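Local coordinates for SspB protein (Streptomyces clavuligerus, PDB 6JUF), which probably acts as a DNase within the SspABCD-SspE system, a phosphorothioation-sensing bacterial defence with broad anti-phage activity, at residues Ala91-Asp96 and Asp319-Arg324; His114-Ser119 and Ile234-Leu239; Pro129-Ala134 and Ala170-Cys175; Ala183-Gly188 and Met208-Gln213. One frame throughout, in Å; residues are numbered along the deposited sequence.

Interaction 1 of 4, residues Ala91-Asp96 and Asp319-Arg324; sequences ARWLLD and DNVRSR
Trp-93, near the C-terminal end of helix 89-95, packs against Val-321 in the loop between helix 306-317 and helix 330-336, and this pair makes up most of the buried contact. Asp-319, with a positive phi of 63°, is the C-prime residue of a Schellman motif that ends helix 306-317, with Asn-320 N bonded back to Asp-315 O. Asn-320 O then accepts Ser-323 N, opening the short 3-10 turn 321-323.

Val-321 comes next and aims its side chain at the indole. Its CB is 3.7 Å from Trp-93 NE1. Of the two methyls, CG2 lies on the NE1 side and CG1 stands 4.1 Å from Trp-93 CD1, so the isopropyl group spans the pyrrole N-C bond at an oblique approach. The indole reaches there because Trp-93 CG is trans to the backbone N (chi1 172°). Arg-322 adds a looser touch, CG to Trp-93 CD1 at 4.3 Å, and sends its guanidinium elsewhere, NE to Asp-315 and NH2 to Asp-312. Within the same segment, Val-321 CG2 lies 3.8 Å off one face of the Arg-324 guanidinium, toward its rim; Arg-324 NH1 bonds to the backbone oxygens of Asp-98 and Gly-99, just beyond helix 89-95.

No hydrogen bond crosses between 91-96 and 319-324. The buried indole N-H is nevertheless satisfied, since Trp-93 NE1 bonds to Asp-315 OD1 while Arg-322 NE pairs with OD2 of the same carboxylate. The contact is therefore apolar in itself, and the polar groups bordering it are satisfied from helix 306-317.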
loop_
_atom_site.group_PDB
_atom_site.type_symbol
_atom_site.label_atom_id
_atom_site.label_comp_id
_atom_site.label_asym_id
_atom_site.label_seq_id
_atom_site.Cartn_x
_atom_site.Cartn_y
_atom_site.Cartn_z
ATOM N N ALA B 91 -11.135 -0.932 15.696
ATOM C CA ALA B 91 -11.394 -1.048 14.277
ATOM C C ALA B 91 -12.448 0.004 13.869
ATOM O O ALA B 91 -12.283 0.653 12.820
ATOM C CB ALA B 91 -11.903 -2.443 13.912
ATOM N N ARG B 92 -13.479 0.231 14.678
ATOM C CA ARG B 92 -14.442 1.304 14.380
ATOM C C ARG B 92 -13.698 2.666 14.327
ATOM O O ARG B 92 -14.032 3.471 13.466
ATOM C CB ARG B 92 -15.534 1.353 15.458
ATOM C CG ARG B 92 -16.458 2.558 15.437
ATOM C CD ARG B 92 -17.278 2.580 14.150
ATOM N NE ARG B 92 -18.173 3.754 14.025
ATOM C CZ ARG B 92 -17.817 4.925 13.500
ATOM N NH1 ARG B 92 -16.546 5.180 13.117
ATOM N NH2 ARG B 92 -18.731 5.902 13.410
ATOM N N TRP B 93 -12.771 2.920 15.237
ATOM C CA TRP B 93 -12.083 4.197 15.284
ATOM C C TRP B 93 -11.181 4.358 14.060
ATOM O O TRP B 93 -11.071 5.444 13.520
ATOM C CB TRP B 93 -11.333 4.296 16.607
ATOM C CG TRP B 93 -10.436 5.499 16.675
ATOM C CD1 TRP B 93 -10.731 6.770 17.151
ATOM C CD2 TRP B 93 -9.027 5.538 16.281
ATOM N NE1 TRP B 93 -9.638 7.589 17.021
ATOM C CE2 TRP B 93 -8.572 6.889 16.510
ATOM C CE3 TRP B 93 -8.129 4.587 15.755
ATOM C CZ2 TRP B 93 -7.249 7.291 16.231
ATOM C CZ3 TRP B 93 -6.807 5.004 15.529
ATOM C CH2 TRP B 93 -6.407 6.352 15.737
ATOM N N LEU B 94 -10.464 3.297 13.638
ATOM C CA LEU B 94 -9.452 3.423 12.600
ATOM C C LEU B 94 -9.962 3.236 11.183
ATOM O O LEU B 94 -9.643 4.022 10.250
ATOM C CB LEU B 94 -8.331 2.371 12.856
ATOM C CG LEU B 94 -7.241 2.369 11.744
ATOM C CD1 LEU B 94 -6.433 3.687 11.716
ATOM C CD2 LEU B 94 -6.330 1.157 11.919
ATOM N N LEU B 95 -10.751 2.191 10.969
ATOM C CA LEU B 95 -11.073 1.721 9.647
ATOM C C LEU B 95 -12.420 2.148 9.086
ATOM O O LEU B 95 -12.643 1.955 7.889
ATOM C CB LEU B 95 -10.976 0.168 9.581
ATOM C CG LEU B 95 -9.561 -0.359 9.864
ATOM C CD1 LEU B 95 -9.691 -1.890 9.952
ATOM C CD2 LEU B 95 -8.632 0.085 8.769
ATOM N N ASP B 96 -13.338 2.612 9.893
ATOM C CA ASP B 96 -14.634 3.030 9.391
ATOM C C ASP B 96 -14.456 4.148 8.363
ATOM O O ASP B 96 -13.511 4.963 8.434
ATOM C CB ASP B 96 -15.473 3.525 10.544
ATOM C CG ASP B 96 -16.935 3.503 10.217
ATOM O OD1 ASP B 96 -17.438 4.541 9.726
ATOM O OD2 ASP B 96 -17.563 2.452 10.397
ATOM N N ASP B 319 -6.935 14.202 14.405
ATOM C CA ASP B 319 -7.925 15.286 14.402
ATOM C C ASP B 319 -9.205 14.980 15.174
ATOM O O ASP B 319 -10.303 15.439 14.775
ATOM C CB ASP B 319 -8.195 15.717 12.964
ATOM C CG ASP B 319 -7.309 16.889 12.533
ATOM O OD1 ASP B 319 -6.345 17.276 13.250
ATOM O OD2 ASP B 319 -7.588 17.445 11.483
ATOM N N ASN B 320 -9.052 14.256 16.298
ATOM C CA ASN B 320 -10.127 14.056 17.260
ATOM C C ASN B 320 -11.355 13.453 16.614
ATOM O O ASN B 320 -12.462 14.014 16.614
ATOM C CB ASN B 320 -10.381 15.393 17.977
ATOM C CG ASN B 320 -9.139 15.871 18.707
ATOM O OD1 ASN B 320 -8.670 17.013 18.492
ATOM N ND2 ASN B 320 -8.584 15.025 19.544
ATOM N N VAL B 321 -11.138 12.246 16.078
ATOM C CA VAL B 321 -12.246 11.435 15.542
ATOM C C VAL B 321 -13.391 11.275 16.552
ATOM O O VAL B 321 -14.585 11.248 16.117
ATOM C CB VAL B 321 -11.706 10.047 15.151
ATOM C CG1 VAL B 321 -12.782 9.165 14.585
ATOM C CG2 VAL B 321 -10.576 10.203 14.134
ATOM N N ARG B 322 -13.069 11.109 17.830
ATOM C CA ARG B 322 -14.090 10.789 18.855
ATOM C C ARG B 322 -15.124 11.932 19.012
ATOM O O ARG B 322 -16.205 11.724 19.541
ATOM C CB ARG B 322 -13.428 10.428 20.204
ATOM C CG ARG B 322 -12.611 9.134 20.206
ATOM C CD ARG B 322 -11.874 8.908 21.517
ATOM N NE ARG B 322 -11.007 10.059 21.857
ATOM C CZ ARG B 322 -10.360 10.183 23.014
ATOM N NH1 ARG B 322 -10.402 9.232 23.916
ATOM N NH2 ARG B 322 -9.661 11.266 23.199
ATOM N N SER B 323 -14.740 13.121 18.555
ATOM C CA SER B 323 -15.574 14.337 18.581
ATOM C C SER B 323 -16.585 14.453 17.475
ATOM O O SER B 323 -17.477 15.315 17.528
ATOM C CB SER B 323 -14.691 15.577 18.490
ATOM O OG SER B 323 -13.967 15.636 19.681
ATOM N N ARG B 324 -16.459 13.600 16.470
ATOM C CA ARG B 324 -17.305 13.664 15.279
ATOM C C ARG B 324 -18.710 13.263 15.699
ATOM O O ARG B 324 -18.904 12.429 16.625
ATOM C CB ARG B 324 -16.813 12.736 14.168
ATOM C CG ARG B 324 -15.483 13.180 13.614
ATOM C CD ARG B 324 -14.950 12.266 12.503
ATOM N NE ARG B 324 -13.591 12.703 12.219
ATOM C CZ ARG B 324 -12.712 12.082 11.444
ATOM N NH1 ARG B 324 -13.040 10.967 10.828
ATOM N NH2 ARG B 324 -11.499 12.589 11.293
#

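Interaction 2 of 4, residues His114-Ser119 and Ile234-Leu239; sequences HWWLLS and IAYACL
A nearly parallel helix pair in the helical core, 107-118 beside 231-243, is joined here by aromatic side chains: Trp-115 and Trp-116 from the first helix meet Tyr-236 and Ala-237 from the second. The short axes run 16° apart in direction and approach to 11.7 Å, a wide spacing that large rings fill. All four touching residues are buried.

Trp-115 points straight into the gap. The methyl of Ala-237 sits over one face of its six-membered ring, CB 3.7 Å from the ring centroid and only 11° off the normal, which meets the geometry of a CH-pi contact. At the rim of the same ring, Trp-115 CZ2 lies 3.4 Å from Ala-237 O. Toward the five-membered end, Trp-115 CD1 comes within 3.6 Å of Tyr-236 CE2, where the two rings meet obliquely. Trp-115 NE1 bonds further along the second helix to Asp-240 OD2, a second polar tie between the same helices.

Consecutive tryptophans reach the same tyrosine by different routes. Trp-115 extends with CG trans to its backbone N, whereas Trp-116 has CG opposite its carbonyl carbon, which swings the indole to the flank of the helix. There Tyr-236 comes across at about a right angle, and Trp-311 of helix 306-317 packs against both, meeting the Tyr-236 ring edge-to-face. The hydrogen bond between segments 114-119 and 234-239 runs nearly straight from Trp-116 NE1 to Tyr-236 OH, 2.9 Å long at 167°, with the phenolic oxygen lying in the indole plane.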
loop_
_atom_site.group_PDB
_atom_site.type_symbol
_atom_site.label_atom_id
_atom_site.label_comp_id
_atom_site.label_asym_id
_atom_site.label_seq_id
_atom_site.Cartn_x
_atom_site.Cartn_y
_atom_site.Cartn_z
ATOM N N HIS B 114 1.288 -1.969 13.475
ATOM C CA HIS B 114 2.441 -2.762 13.893
ATOM C C HIS B 114 2.500 -2.868 15.416
ATOM O O HIS B 114 2.658 -3.953 15.989
ATOM C CB HIS B 114 3.726 -2.148 13.292
ATOM C CG HIS B 114 4.959 -2.807 13.776
ATOM N ND1 HIS B 114 5.866 -2.209 14.628
ATOM C CD2 HIS B 114 5.445 -4.073 13.506
ATOM C CE1 HIS B 114 6.881 -3.096 14.855
ATOM N NE2 HIS B 114 6.589 -4.231 14.199
ATOM N N TRP B 115 2.269 -1.733 16.087
ATOM C CA TRP B 115 2.208 -1.716 17.544
ATOM C C TRP B 115 1.087 -2.649 18.046
ATOM O O TRP B 115 1.282 -3.454 18.967
ATOM C CB TRP B 115 1.973 -0.265 18.000
ATOM C CG TRP B 115 1.850 -0.166 19.522
ATOM C CD1 TRP B 115 0.680 0.057 20.274
ATOM C CD2 TRP B 115 2.929 -0.361 20.521
ATOM N NE1 TRP B 115 0.953 0.066 21.605
ATOM C CE2 TRP B 115 2.308 -0.159 21.831
ATOM C CE3 TRP B 115 4.319 -0.585 20.440
ATOM C CZ2 TRP B 115 3.023 -0.302 23.013
ATOM C CZ3 TRP B 115 5.010 -0.717 21.650
ATOM C CH2 TRP B 115 4.353 -0.586 22.903
ATOM N N TRP B 116 -0.085 -2.593 17.367
ATOM C CA TRP B 116 -1.196 -3.445 17.798
ATOM C C TRP B 116 -0.948 -4.909 17.592
ATOM O O TRP B 116 -1.322 -5.723 18.423
ATOM C CB TRP B 116 -2.497 -3.062 17.126
ATOM C CG TRP B 116 -3.034 -1.729 17.629
ATOM C CD1 TRP B 116 -2.598 -0.974 18.756
ATOM C CD2 TRP B 116 -4.145 -0.958 17.054
ATOM N NE1 TRP B 116 -3.347 0.186 18.875
ATOM C CE2 TRP B 116 -4.278 0.270 17.879
ATOM C CE3 TRP B 116 -4.975 -1.117 15.953
ATOM C CZ2 TRP B 116 -5.260 1.247 17.600
ATOM C CZ3 TRP B 116 -5.951 -0.153 15.697
ATOM C CH2 TRP B 116 -6.074 1.038 16.476
ATOM N N LEU B 117 -0.184 -5.235 16.533
ATOM C CA LEU B 117 0.125 -6.640 16.233
ATOM C C LEU B 117 0.994 -7.236 17.391
ATOM O O LEU B 117 0.809 -8.358 17.795
ATOM C CB LEU B 117 0.879 -6.763 14.902
ATOM C CG LEU B 117 1.313 -8.181 14.483
ATOM C CD1 LEU B 117 0.106 -9.183 14.370
ATOM C CD2 LEU B 117 2.075 -8.148 13.177
ATOM N N LEU B 118 1.912 -6.423 17.885
ATOM C CA LEU B 118 2.875 -6.846 18.925
ATOM C C LEU B 118 2.267 -6.751 20.327
ATOM O O LEU B 118 2.755 -7.320 21.291
ATOM C CB LEU B 118 4.154 -6.008 18.821
ATOM C CG LEU B 118 5.027 -6.199 17.594
ATOM C CD1 LEU B 118 6.112 -5.144 17.593
ATOM C CD2 LEU B 118 5.609 -7.618 17.530
ATOM N N SER B 119 1.162 -6.011 20.413
ATOM C CA SER B 119 0.600 -5.610 21.722
ATOM C C SER B 119 0.150 -6.780 22.590
ATOM O O SER B 119 -0.417 -7.727 22.080
ATOM C CB SER B 119 -0.594 -4.658 21.509
ATOM O OG SER B 119 -1.097 -4.180 22.726
ATOM N N ILE B 234 4.551 7.543 18.826
ATOM C CA ILE B 234 5.539 7.184 19.867
ATOM C C ILE B 234 4.959 7.406 21.274
ATOM O O ILE B 234 4.960 6.510 22.127
ATOM C CB ILE B 234 6.873 7.917 19.664
ATOM C CG1 ILE B 234 7.523 7.478 18.323
ATOM C CG2 ILE B 234 7.820 7.621 20.822
ATOM C CD1 ILE B 234 8.675 8.387 17.839
ATOM N N ALA B 235 4.442 8.630 21.511
ATOM C CA ALA B 235 3.903 8.954 22.843
ATOM C C ALA B 235 2.711 8.073 23.246
ATOM O O ALA B 235 2.613 7.584 24.377
ATOM C CB ALA B 235 3.554 10.444 22.900
ATOM N N TYR B 236 1.804 7.842 22.282
ATOM C CA TYR B 236 0.686 6.947 22.545
ATOM C C TYR B 236 1.221 5.539 22.987
ATOM O O TYR B 236 0.734 4.942 23.931
ATOM C CB TYR B 236 -0.195 6.821 21.269
ATOM C CG TYR B 236 -0.962 5.485 21.238
ATOM C CD1 TYR B 236 -2.090 5.301 21.985
ATOM C CD2 TYR B 236 -0.485 4.414 20.440
ATOM C CE1 TYR B 236 -2.774 4.071 21.969
ATOM C CE2 TYR B 236 -1.146 3.197 20.403
ATOM C CZ TYR B 236 -2.283 3.023 21.206
ATOM O OH TYR B 236 -2.907 1.813 21.191
ATOM N N ALA B 237 2.206 5.041 22.216
ATOM C CA ALA B 237 2.738 3.717 22.509
ATOM C C ALA B 237 3.393 3.626 23.865
ATOM O O ALA B 237 3.199 2.644 24.607
ATOM C CB ALA B 237 3.690 3.274 21.396
ATOM N N CYS B 238 4.111 4.711 24.233
ATOM C CA CYS B 238 4.711 4.772 25.570
ATOM C C CYS B 238 3.676 4.685 26.709
ATOM O O CYS B 238 3.818 3.934 27.661
ATOM C CB CYS B 238 5.578 6.035 25.703
ATOM S SG CYS B 238 7.062 6.031 24.683
ATOM N N LEU B 239 2.612 5.484 26.553
ATOM C CA LEU B 239 1.532 5.521 27.548
ATOM C C LEU B 239 0.720 4.235 27.563
ATOM O O LEU B 239 0.362 3.725 28.643
ATOM C CB LEU B 239 0.658 6.741 27.296
ATOM C CG LEU B 239 1.284 8.091 27.651
ATOM C CD1 LEU B 239 0.541 9.206 26.851
ATOM C CD2 LEU B 239 1.294 8.385 29.150
#

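Interaction 3 of 4, residues Pro129-Ala134 and Ala170-Cys175; sequences PSWYVA and AKDVDC
Two helices cross steeply where Ser-130 meets Asp-172: the short segments of helix 129-137 and helix 166-180 lie at -68° with axes 9.8 Å apart. The tight part is this pair. Asp-172 OD2 accepts from Ser-130 OG (2.7 Å) through its anti lone pair, the one away from OD1, and Ser-130 CB presses within 3.4 Å of Asp-172 CB.

The same OD2 accepts a bond from a water that in turn takes Ser-130 N, in the first turn of its helix. Asp-172 OD1 bonds to Ala-15 N and His-17 NE2; with partners on both oxygens, the carboxylate's rotation is probably well restrained. His-17 precedes Glu-18, a magnesium ligand seen in this protein although no metal is bound in this chain; the side chains of Cys-175 and Glu-18 lie about 9 Å apart.

The Trp-131 side is looser in distance, without a hydrogen bond across, but still buried and broad. Its side chain crosses that of Asp-172 at about a right angle, with ring and carboxylate planes 61° apart. Cys-175 CB touches Trp-131 CH2 at 3.7 Å, and Cys-175 SG makes a sulfur-aromatic contact at the ring's edge, 5.0 Å from the six-membered centroid of Trp-131.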
loop_
_atom_site.group_PDB
_atom_site.type_symbol
_atom_site.label_atom_id
_atom_site.label_comp_id
_atom_site.label_asym_id
_atom_site.label_seq_id
_atom_site.Cartn_x
_atom_site.Cartn_y
_atom_site.Cartn_z
ATOM N N PRO B 129 3.211 -14.770 18.192
ATOM C CA PRO B 129 4.413 -15.025 19.037
ATOM C C PRO B 129 5.731 -14.893 18.295
ATOM O O PRO B 129 6.725 -14.457 18.868
ATOM C CB PRO B 129 4.164 -16.446 19.581
ATOM C CG PRO B 129 3.027 -17.023 18.697
ATOM C CD PRO B 129 2.166 -15.814 18.357
ATOM N N SER B 130 5.761 -15.333 17.044
ATOM C CA SER B 130 7.020 -15.279 16.257
ATOM C C SER B 130 7.486 -13.857 16.068
ATOM O O SER B 130 8.697 -13.555 16.162
ATOM C CB SER B 130 6.929 -16.025 14.925
ATOM O OG SER B 130 6.877 -17.417 15.175
ATOM N N TRP B 131 6.523 -12.982 15.796
ATOM C CA TRP B 131 6.845 -11.532 15.712
ATOM C C TRP B 131 7.325 -10.977 17.027
ATOM O O TRP B 131 8.286 -10.182 17.068
ATOM C CB TRP B 131 5.583 -10.748 15.315
ATOM C CG TRP B 131 5.314 -10.720 13.804
ATOM C CD1 TRP B 131 5.392 -9.612 12.999
ATOM C CD2 TRP B 131 4.822 -11.810 12.943
ATOM N NE1 TRP B 131 4.994 -9.904 11.699
ATOM C CE2 TRP B 131 4.665 -11.242 11.610
ATOM C CE3 TRP B 131 4.491 -13.173 13.143
ATOM C CZ2 TRP B 131 4.222 -12.009 10.524
ATOM C CZ3 TRP B 131 4.075 -13.935 12.056
ATOM C CH2 TRP B 131 3.959 -13.390 10.770
ATOM N N TYR B 132 6.643 -11.346 18.103
ATOM C CA TYR B 132 7.064 -10.929 19.455
ATOM C C TYR B 132 8.521 -11.382 19.765
ATOM O O TYR B 132 9.332 -10.588 20.205
ATOM C CB TYR B 132 6.065 -11.409 20.544
ATOM C CG TYR B 132 6.413 -10.755 21.860
ATOM C CD1 TYR B 132 7.345 -11.340 22.736
ATOM C CD2 TYR B 132 5.774 -9.571 22.257
ATOM C CE1 TYR B 132 7.657 -10.724 23.944
ATOM C CE2 TYR B 132 6.110 -8.940 23.454
ATOM C CZ TYR B 132 7.057 -9.509 24.265
ATOM O OH TYR B 132 7.367 -8.903 25.441
ATOM N N VAL B 133 8.878 -12.632 19.475
ATOM C CA VAL B 133 10.283 -13.065 19.667
ATOM C C VAL B 133 11.205 -12.200 18.800
ATOM O O VAL B 133 12.220 -11.697 19.270
ATOM C CB VAL B 133 10.478 -14.560 19.282
ATOM C CG1 VAL B 133 11.990 -14.925 19.417
ATOM C CG2 VAL B 133 9.656 -15.448 20.219
ATOM N N ALA B 134 10.866 -12.048 17.497
ATOM C CA ALA B 134 11.768 -11.385 16.528
ATOM C C ALA B 134 12.072 -9.962 16.979
ATOM O O ALA B 134 13.203 -9.524 16.950
ATOM C CB ALA B 134 11.199 -11.379 15.085
ATOM N N ALA B 170 9.159 -21.709 10.787
ATOM C CA ALA B 170 9.874 -21.249 9.561
ATOM C C ALA B 170 8.913 -20.490 8.644
ATOM O O ALA B 170 9.329 -19.543 7.973
ATOM C CB ALA B 170 10.461 -22.441 8.784
ATOM N N LYS B 171 7.642 -20.900 8.598
ATOM C CA LYS B 171 6.649 -20.185 7.777
ATOM C C LYS B 171 6.377 -18.790 8.395
ATOM O O LYS B 171 6.201 -17.800 7.602
ATOM C CB LYS B 171 5.358 -21.006 7.708
ATOM C CG LYS B 171 5.502 -22.201 6.758
ATOM C CD LYS B 171 4.385 -23.205 6.974
ATOM C CE LYS B 171 4.578 -24.406 6.048
ATOM N NZ LYS B 171 3.719 -25.531 6.446
ATOM N N ASP B 172 6.368 -18.682 9.733
ATOM C CA ASP B 172 6.238 -17.340 10.377
ATOM C C ASP B 172 7.426 -16.463 9.963
ATOM O O ASP B 172 7.260 -15.267 9.668
ATOM C CB ASP B 172 6.204 -17.426 11.904
ATOM C CG ASP B 172 4.881 -17.880 12.448
ATOM O OD1 ASP B 172 3.893 -17.919 11.673
ATOM O OD2 ASP B 172 4.833 -18.169 13.656
ATOM N N VAL B 173 8.621 -17.030 9.952
ATOM C CA VAL B 173 9.800 -16.235 9.622
ATOM C C VAL B 173 9.752 -15.777 8.212
ATOM O O VAL B 173 10.086 -14.631 7.901
ATOM C CB VAL B 173 11.082 -17.017 9.965
ATOM C CG1 VAL B 173 12.324 -16.323 9.442
ATOM C CG2 VAL B 173 11.195 -17.135 11.479
ATOM N N ASP B 174 9.330 -16.660 7.321
ATOM C CA ASP B 174 9.063 -16.266 5.916
ATOM C C ASP B 174 8.059 -15.133 5.805
ATOM O O ASP B 174 8.275 -14.159 5.064
ATOM C CB ASP B 174 8.542 -17.446 5.090
ATOM C CG ASP B 174 9.641 -18.412 4.719
ATOM O OD1 ASP B 174 10.829 -18.034 4.797
ATOM O OD2 ASP B 174 9.346 -19.555 4.354
ATOM N N CYS B 175 6.990 -15.204 6.579
ATOM C CA CYS B 175 5.935 -14.162 6.556
ATOM C C CYS B 175 6.441 -12.843 7.111
ATOM O O CYS B 175 6.115 -11.764 6.575
ATOM C CB CYS B 175 4.746 -14.637 7.383
ATOM S SG CYS B 175 3.279 -13.579 7.030
HETATM O O HOH W 1 3.418 -16.590 15.247
#

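Interaction 4 of 4, residues Ala183-Gly188 and Met208-Gln213; sequences AQRLRG and MEQVGQ
The guanidinium of Arg-185 offers its NE-NH2 edge to the carboxylate of Glu-209 in a side-on, two-pronged salt bridge between the 3-10 turn 183-185 and strand 208-211, an outermost strand of a three-stranded antiparallel sheet. Both oxygens lie essentially in the guanidinium plane. The carboxylate is tilted against it, the two planes standing 32° apart, so each nitrogen reaches its oxygen on the syn side but out of the carboxylate plane.

Both bonds are short and almost linear: Arg-185 NE to Glu-209 OE1 is 2.8 Å at 174°, and Arg-185 NH2 to Glu-209 OE2 is 2.9 Å at 178°. One nitrogen per oxygen leaves little freedom for the groups to rotate against each other. A bend at the second torsion of each side chain brings the charged ends together. The bridge links the loop after helix 166-180 to strand 208-211.

Gln-210 adds an apolar contact. Its CB approaches the arginine stem obliquely, 3.8 Å from Arg-185 CD and 3.9 Å from Arg-185 CG. Trp-219, on the adjoining strand 218-221, also packs against the side chains of both Arg-185 and Gln-210.

This is a surface contact, and the turn bearing Arg-185 is close to the dimer partner: Ala-183 packs on Leu-107 of the second subunit and Arg-187 on Pro-227 of the second subunit. Glu-209 OE1 is gripped twice, since besides Arg-185 NE it accepts the backbone Gln-210 N at 2.8 Å through its anti lone pair.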
loop_
_atom_site.group_PDB
_atom_site.type_symbol
_atom_site.label_atom_id
_atom_site.label_comp_id
_atom_site.label_asym_id
_atom_site.label_seq_id
_atom_site.Cartn_x
_atom_site.Cartn_y
_atom_site.Cartn_z
ATOM N N ALA B 183 10.051 -5.188 -1.548
ATOM C CA ALA B 183 9.577 -6.219 -2.453
ATOM C C ALA B 183 10.710 -6.738 -3.359
ATOM O O ALA B 183 10.729 -7.873 -3.765
ATOM C CB ALA B 183 8.438 -5.643 -3.309
ATOM N N GLN B 184 11.678 -5.865 -3.631
ATOM C CA GLN B 184 12.810 -6.214 -4.539
ATOM C C GLN B 184 13.695 -7.326 -3.977
ATOM O O GLN B 184 14.354 -8.036 -4.760
ATOM C CB GLN B 184 13.652 -4.960 -4.792
ATOM C CG GLN B 184 12.931 -3.932 -5.669
ATOM C CD GLN B 184 11.647 -3.320 -5.074
ATOM O OE1 GLN B 184 10.549 -3.320 -5.729
ATOM N NE2 GLN B 184 11.764 -2.727 -3.898
ATOM N N ARG B 185 13.650 -7.507 -2.647
ATOM C CA ARG B 185 14.441 -8.578 -1.974
ATOM C C ARG B 185 13.756 -9.906 -1.999
ATOM O O ARG B 185 14.336 -10.937 -1.586
ATOM C CB ARG B 185 14.697 -8.217 -0.540
ATOM C CG ARG B 185 15.146 -6.767 -0.321
ATOM C CD ARG B 185 16.324 -6.334 -1.171
ATOM N NE ARG B 185 16.602 -4.958 -0.761
ATOM C CZ ARG B 185 16.696 -3.902 -1.549
ATOM N NH1 ARG B 185 16.662 -4.011 -2.890
ATOM N NH2 ARG B 185 16.884 -2.690 -1.005
ATOM N N LEU B 186 12.481 -9.871 -2.412
ATOM C CA LEU B 186 11.671 -11.082 -2.428
ATOM C C LEU B 186 11.749 -11.749 -3.769
ATOM O O LEU B 186 12.040 -11.115 -4.789
ATOM C CB LEU B 186 10.222 -10.774 -2.074
ATOM C CG LEU B 186 10.032 -10.069 -0.706
ATOM C CD1 LEU B 186 8.576 -9.684 -0.530
ATOM C CD2 LEU B 186 10.493 -10.978 0.456
ATOM N N ARG B 187 11.548 -13.040 -3.773
ATOM C CA ARG B 187 11.415 -13.715 -5.032
ATOM C C ARG B 187 10.010 -14.278 -5.117
ATOM O O ARG B 187 9.544 -14.994 -4.242
ATOM C CB ARG B 187 12.509 -14.780 -5.267
ATOM C CG ARG B 187 13.907 -14.184 -5.408
ATOM C CD ARG B 187 13.914 -13.034 -6.415
ATOM N NE ARG B 187 15.032 -12.053 -6.320
ATOM C CZ ARG B 187 16.029 -12.025 -5.438
ATOM N NH1 ARG B 187 16.171 -12.947 -4.497
ATOM N NH2 ARG B 187 16.927 -11.044 -5.514
ATOM N N GLY B 188 9.311 -13.892 -6.164
ATOM C CA GLY B 188 8.199 -14.692 -6.578
ATOM C C GLY B 188 8.833 -16.041 -6.870
ATOM O O GLY B 188 10.085 -16.172 -6.961
ATOM N N MET B 208 13.098 -3.623 8.044
ATOM C CA MET B 208 13.932 -4.834 7.867
ATOM C C MET B 208 14.552 -4.724 6.485
ATOM O O MET B 208 13.922 -4.200 5.535
ATOM C CB MET B 208 13.084 -6.111 7.955
ATOM C CG MET B 208 13.859 -7.397 8.235
ATOM S SD MET B 208 12.668 -8.735 8.357
ATOM C CE MET B 208 13.681 -10.129 7.770
ATOM N N GLU B 209 15.773 -5.212 6.339
ATOM C CA GLU B 209 16.466 -5.134 5.065
ATOM C C GLU B 209 17.327 -6.380 4.864
ATOM O O GLU B 209 17.725 -7.061 5.814
ATOM C CB GLU B 209 17.316 -3.833 5.005
ATOM C CG GLU B 209 18.145 -3.583 3.734
ATOM C CD GLU B 209 17.287 -3.536 2.451
ATOM O OE1 GLU B 209 16.783 -4.566 1.993
ATOM O OE2 GLU B 209 17.159 -2.419 1.879
ATOM N N GLN B 210 17.569 -6.670 3.583
ATOM C CA GLN B 210 18.495 -7.696 3.182
ATOM C C GLN B 210 19.925 -7.212 3.377
ATOM O O GLN B 210 20.240 -6.045 3.077
ATOM C CB GLN B 210 18.202 -7.976 1.691
ATOM C CG GLN B 210 19.324 -8.681 1.002
ATOM C CD GLN B 210 19.631 -10.028 1.570
ATOM O OE1 GLN B 210 20.808 -10.410 1.606
ATOM N NE2 GLN B 210 18.608 -10.785 1.977
ATOM N N VAL B 211 20.818 -8.085 3.838
ATOM C CA VAL B 211 22.176 -7.611 3.978
ATOM C C VAL B 211 23.191 -8.503 3.231
ATOM O O VAL B 211 23.018 -9.717 3.128
ATOM C CB VAL B 211 22.489 -7.162 5.413
ATOM C CG1 VAL B 211 22.543 -8.352 6.350
ATOM C CG2 VAL B 211 23.767 -6.335 5.441
ATOM N N GLY B 212 24.193 -7.833 2.655
ATOM C CA GLY B 212 25.164 -8.371 1.688
ATOM C C GLY B 212 24.803 -9.650 0.969
ATOM O O GLY B 212 25.487 -10.647 1.135
ATOM N N GLN B 213 23.760 -9.638 0.149
ATOM C CA GLN B 213 23.278 -10.907 -0.449
ATOM C C GLN B 213 24.336 -11.664 -1.298
ATOM O O GLN B 213 25.477 -11.210 -1.451
ATOM C CB GLN B 213 21.967 -10.682 -1.223
#

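Reading from the N terminus, helix 89-95 opens interaction 1, the longest loop, which closes only at 319-324 and encloses the other three contacts. Helix 107-118 follows and opens interaction 2, closed by helix 231-243; inside that span interactions 3 and 4 come in series, 129-134 with 170-175 and then 183-188 with 208-213. None of the loops cross. The first three contacts touch in turn: Trp-93 and Leu-94 pack on Trp-116, joining 1 to 2, and Leu-117 and Leu-118 pack on helix 129-137, joining 2 to 3. Interaction 4 stands apart, its nearest atoms about 6 Å from interaction 3, at the edge strand of a small sheet beside the second subunit.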